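Local structure of protein BA42 (Bizionia argentinensis, 4OA3) at residues 88-97 and 120-129. The protein is of unknown function but binds calcium ions and consists of a stand-alone TPM domain. Sequence-based numbering, arbitrary orientation.
Sequences VVSDDFWDTT and KAGMALAKYF
V89 CG1 sits over one face of the Y128 ring, 3.9 Å from its centroid, in a CH-pi contact displaced toward the rim. The same methyl also lies above the centre of the F93 ring, so V89 is wedged between two aromatic rings whose planes stand at 75° to each other. These rings meet obliquely, with F93 CE1 3.6 Å from Y128 CE2. With its CG anti to the backbone N (chi1 -174°), F93 reaches across to helix 110-128: its CZ touches A124 CB at 3.6 Å, and the edge of the ring meets A124 O near its plane. F93 CD2 in turn covers the centre of one face of the W94 indole, which brings its own edge, at CZ3, to A121 CB (3.8 Å) and its CH2 to L125 CD2. V88 CG2 spans Y128 CD1 and F129 CZ at the far end. No direct hydrogen bond joins the two segments; water does so instead. One molecule accepts from S90 N and lies 2.6 Å from Y128 OH, and another links T96 O to K120 NZ. Replacing Y128 with an alanine would probably uncover V89 CG1 and the flank of F93, and cost the first of these water bridges its hydroxyl anchor. A loop with two type I turns, leading into helix 95-105, thus packs on helix 110-128 in the alpha/beta TPM domain; W94 and L125 carry the contact on to the sheet, and the L125 side chain lies about 7 Å from those of the calcium ligands E25 and E31.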
loop_
_atom_site.group_PDB
_atom_site.type_symbol
_atom_site.label_atom_id
_atom_site.label_comp_id
_atom_site.label_asym_id
_atom_site.label_seq_id
_atom_site.Cartn_x
_atom_site.Cartn_y
_atom_site.Cartn_z
ATOM N N VAL A 88 13.427 9.053 6.750
ATOM C CA VAL A 88 14.505 8.086 7.050
ATOM C C VAL A 88 14.980 7.166 5.940
ATOM O O VAL A 88 16.101 6.674 6.022
ATOM C CB VAL A 88 14.171 7.272 8.322
ATOM C CG1 VAL A 88 13.948 8.191 9.510
ATOM C CG2 VAL A 88 12.976 6.318 8.113
ATOM N N VAL A 89 14.145 6.857 4.961
ATOM C CA VAL A 89 14.497 5.915 3.919
ATOM C C VAL A 89 15.318 6.537 2.808
ATOM O O VAL A 89 15.247 7.742 2.584
ATOM C CB VAL A 89 13.261 5.167 3.357
ATOM C CG1 VAL A 89 12.462 4.501 4.475
ATOM C CG2 VAL A 89 12.387 6.053 2.477
ATOM N N SER A 90 16.032 5.694 2.066
ATOM C CA SER A 90 16.831 6.161 0.940
ATOM C C SER A 90 15.966 6.278 -0.314
ATOM O O SER A 90 14.783 5.906 -0.313
ATOM C CB SER A 90 18.059 5.272 0.742
ATOM O OG SER A 90 17.732 3.909 0.524
ATOM N N ASP A 91 16.557 6.788 -1.392
ATOM C CA ASP A 91 15.856 7.070 -2.649
ATOM C C ASP A 91 15.324 5.822 -3.376
ATOM O O ASP A 91 14.350 5.926 -4.119
ATOM C CB ASP A 91 16.760 7.891 -3.610
ATOM C CG ASP A 91 17.679 8.922 -2.961
ATOM O OD1 ASP A 91 17.454 9.261 -1.768
ATOM O OD2 ASP A 91 18.660 9.339 -3.621
ATOM N N ASP A 92 15.936 4.655 -3.147
ATOM C CA ASP A 92 15.530 3.397 -3.774
ATOM C C ASP A 92 14.562 2.566 -2.888
ATOM O O ASP A 92 14.272 1.431 -3.236
ATOM C CB ASP A 92 16.792 2.553 -4.099
ATOM C CG ASP A 92 17.544 1.967 -2.905
ATOM O OD1 ASP A 92 17.297 2.415 -1.761
ATOM O OD2 ASP A 92 18.380 1.058 -3.119
ATOM N N PHE A 93 14.086 3.112 -1.761
ATOM C CA PHE A 93 13.281 2.379 -0.785
ATOM C C PHE A 93 12.136 1.565 -1.338
ATOM O O PHE A 93 11.983 0.396 -0.966
ATOM C CB PHE A 93 12.774 3.346 0.272
ATOM C CG PHE A 93 12.047 2.651 1.402
ATOM C CD1 PHE A 93 12.723 1.801 2.267
ATOM C CD2 PHE A 93 10.667 2.781 1.546
ATOM C CE1 PHE A 93 12.036 1.107 3.270
ATOM C CE2 PHE A 93 9.998 2.122 2.570
ATOM C CZ PHE A 93 10.677 1.267 3.408
ATOM N N TRP A 94 11.333 2.163 -2.224
ATOM C CA TRP A 94 10.166 1.472 -2.764
ATOM C C TRP A 94 10.407 0.671 -4.025
ATOM O O TRP A 94 9.464 0.090 -4.543
ATOM C CB TRP A 94 9.016 2.465 -3.012
ATOM C CG TRP A 94 8.434 3.078 -1.778
ATOM C CD1 TRP A 94 8.375 4.401 -1.465
ATOM C CD2 TRP A 94 7.837 2.377 -0.678
ATOM N NE1 TRP A 94 7.704 4.575 -0.275
ATOM C CE2 TRP A 94 7.351 3.347 0.219
ATOM C CE3 TRP A 94 7.630 1.022 -0.388
ATOM C CZ2 TRP A 94 6.694 3.003 1.396
ATOM C CZ3 TRP A 94 6.923 0.687 0.750
ATOM C CH2 TRP A 94 6.502 1.663 1.643
ATOM N N ASP A 95 11.672 0.572 -4.516
ATOM C CA ASP A 95 11.893 -0.095 -5.776
ATOM C C ASP A 95 11.493 -1.559 -5.811
ATOM O O ASP A 95 10.874 -1.972 -6.776
ATOM C CB ASP A 95 13.359 0.049 -6.241
ATOM C CG ASP A 95 13.803 1.458 -6.600
ATOM O OD1 ASP A 95 12.966 2.389 -6.530
ATOM O OD2 ASP A 95 14.999 1.633 -6.941
ATOM N N THR A 96 11.832 -2.327 -4.783
ATOM C CA THR A 96 11.466 -3.737 -4.760
ATOM C C THR A 96 9.952 -3.931 -4.687
ATOM O O THR A 96 9.431 -4.871 -5.288
ATOM C CB THR A 96 12.202 -4.499 -3.660
ATOM O OG1 THR A 96 11.928 -4.006 -2.353
ATOM C CG2 THR A 96 13.705 -4.525 -3.878
ATOM N N THR A 97 9.226 -3.020 -3.995
ATOM C CA THR A 97 7.764 -3.101 -3.904
ATOM C C THR A 97 7.146 -2.826 -5.269
ATOM O O THR A 97 6.314 -3.580 -5.743
ATOM C CB THR A 97 7.278 -2.132 -2.833
ATOM O OG1 THR A 97 7.830 -2.499 -1.545
ATOM C CG2 THR A 97 5.749 -2.103 -2.709
ATOM N N LYS A 120 6.226 -7.277 0.134
ATOM C CA LYS A 120 7.507 -6.580 -0.028
ATOM C C LYS A 120 7.544 -5.298 0.799
ATOM O O LYS A 120 8.560 -4.956 1.412
ATOM C CB LYS A 120 7.765 -6.274 -1.507
ATOM C CG LYS A 120 8.225 -7.499 -2.257
ATOM C CD LYS A 120 9.747 -7.707 -2.151
ATOM C CE LYS A 120 10.210 -9.040 -2.711
ATOM N NZ LYS A 120 10.067 -9.118 -4.189
ATOM N N ALA A 121 6.420 -4.551 0.803
ATOM C CA ALA A 121 6.336 -3.329 1.572
ATOM C C ALA A 121 6.485 -3.579 3.075
ATOM O O ALA A 121 7.120 -2.800 3.777
ATOM C CB ALA A 121 5.025 -2.603 1.258
ATOM N N GLY A 122 5.857 -4.646 3.613
ATOM C CA GLY A 122 6.009 -4.949 5.028
ATOM C C GLY A 122 7.452 -5.249 5.412
ATOM O O GLY A 122 7.944 -4.782 6.440
ATOM N N MET A 123 8.147 -5.968 4.543
ATOM C CA MET A 123 9.570 -6.324 4.744
ATOM C C MET A 123 10.456 -5.073 4.610
ATOM O O MET A 123 11.405 -4.909 5.375
ATOM C CB MET A 123 10.037 -7.358 3.705
ATOM C CG MET A 123 9.254 -8.644 3.642
ATOM S SD MET A 123 9.980 -9.967 4.593
ATOM C CE MET A 123 9.398 -9.459 6.219
ATOM N N ALA A 124 10.138 -4.173 3.672
ATOM C CA ALA A 124 10.899 -2.917 3.545
ATOM C C ALA A 124 10.694 -2.027 4.745
ATOM O O ALA A 124 11.640 -1.494 5.322
ATOM C CB ALA A 124 10.459 -2.174 2.296
ATOM N N LEU A 125 9.440 -1.855 5.158
ATOM C CA LEU A 125 9.128 -1.038 6.325
ATOM C C LEU A 125 9.726 -1.601 7.590
ATOM O O LEU A 125 10.125 -0.825 8.465
ATOM C CB LEU A 125 7.614 -0.898 6.485
ATOM C CG LEU A 125 6.965 -0.020 5.415
ATOM C CD1 LEU A 125 5.449 -0.259 5.410
ATOM C CD2 LEU A 125 7.287 1.453 5.633
ATOM N N ALA A 126 9.812 -2.938 7.684
ATOM C CA ALA A 126 10.373 -3.596 8.878
ATOM C C ALA A 126 11.807 -3.157 9.159
ATOM O O ALA A 126 12.202 -3.114 10.323
ATOM C CB ALA A 126 10.329 -5.104 8.712
ATOM N N LYS A 127 12.537 -2.782 8.117
ATOM C CA LYS A 127 13.921 -2.349 8.256
ATOM C C LYS A 127 14.030 -1.130 9.126
ATOM O O LYS A 127 14.936 -1.027 9.948
ATOM C CB LYS A 127 14.543 -2.103 6.880
ATOM C CG LYS A 127 15.961 -1.593 6.938
ATOM C CD LYS A 127 16.660 -1.801 5.634
ATOM C CE LYS A 127 17.967 -1.028 5.647
ATOM N NZ LYS A 127 18.827 -1.425 4.500
ATOM N N TYR A 128 13.099 -0.180 8.949
ATOM C CA TYR A 128 13.081 1.076 9.682
ATOM C C TYR A 128 12.057 1.173 10.805
ATOM O O TYR A 128 12.182 2.040 11.670
ATOM C CB TYR A 128 12.796 2.204 8.679
ATOM C CG TYR A 128 13.882 2.326 7.631
ATOM C CD1 TYR A 128 14.983 3.143 7.840
ATOM C CD2 TYR A 128 13.785 1.660 6.418
ATOM C CE1 TYR A 128 16.011 3.219 6.906
ATOM C CE2 TYR A 128 14.809 1.726 5.471
ATOM C CZ TYR A 128 15.897 2.551 5.700
ATOM O OH TYR A 128 16.926 2.648 4.792
ATOM N N PHE A 129 11.034 0.318 10.790
ATOM C CA PHE A 129 9.899 0.388 11.704
ATOM C C PHE A 129 9.578 -1.006 12.181
ATOM O O PHE A 129 8.633 -1.660 11.714
ATOM C CB PHE A 129 8.678 1.012 10.980
ATOM C CG PHE A 129 8.926 2.429 10.554
ATOM C CD1 PHE A 129 8.960 3.452 11.490
ATOM C CD2 PHE A 129 9.187 2.737 9.230
ATOM C CE1 PHE A 129 9.282 4.751 11.109
ATOM C CE2 PHE A 129 9.480 4.047 8.845
ATOM C CZ PHE A 129 9.556 5.029 9.786
HETATM O O HOH W 1 18.275 5.645 4.439
HETATM O O HOH W 2 16.267 2.831 2.297
HETATM O O HOH W 3 10.911 -6.997 -6.259
#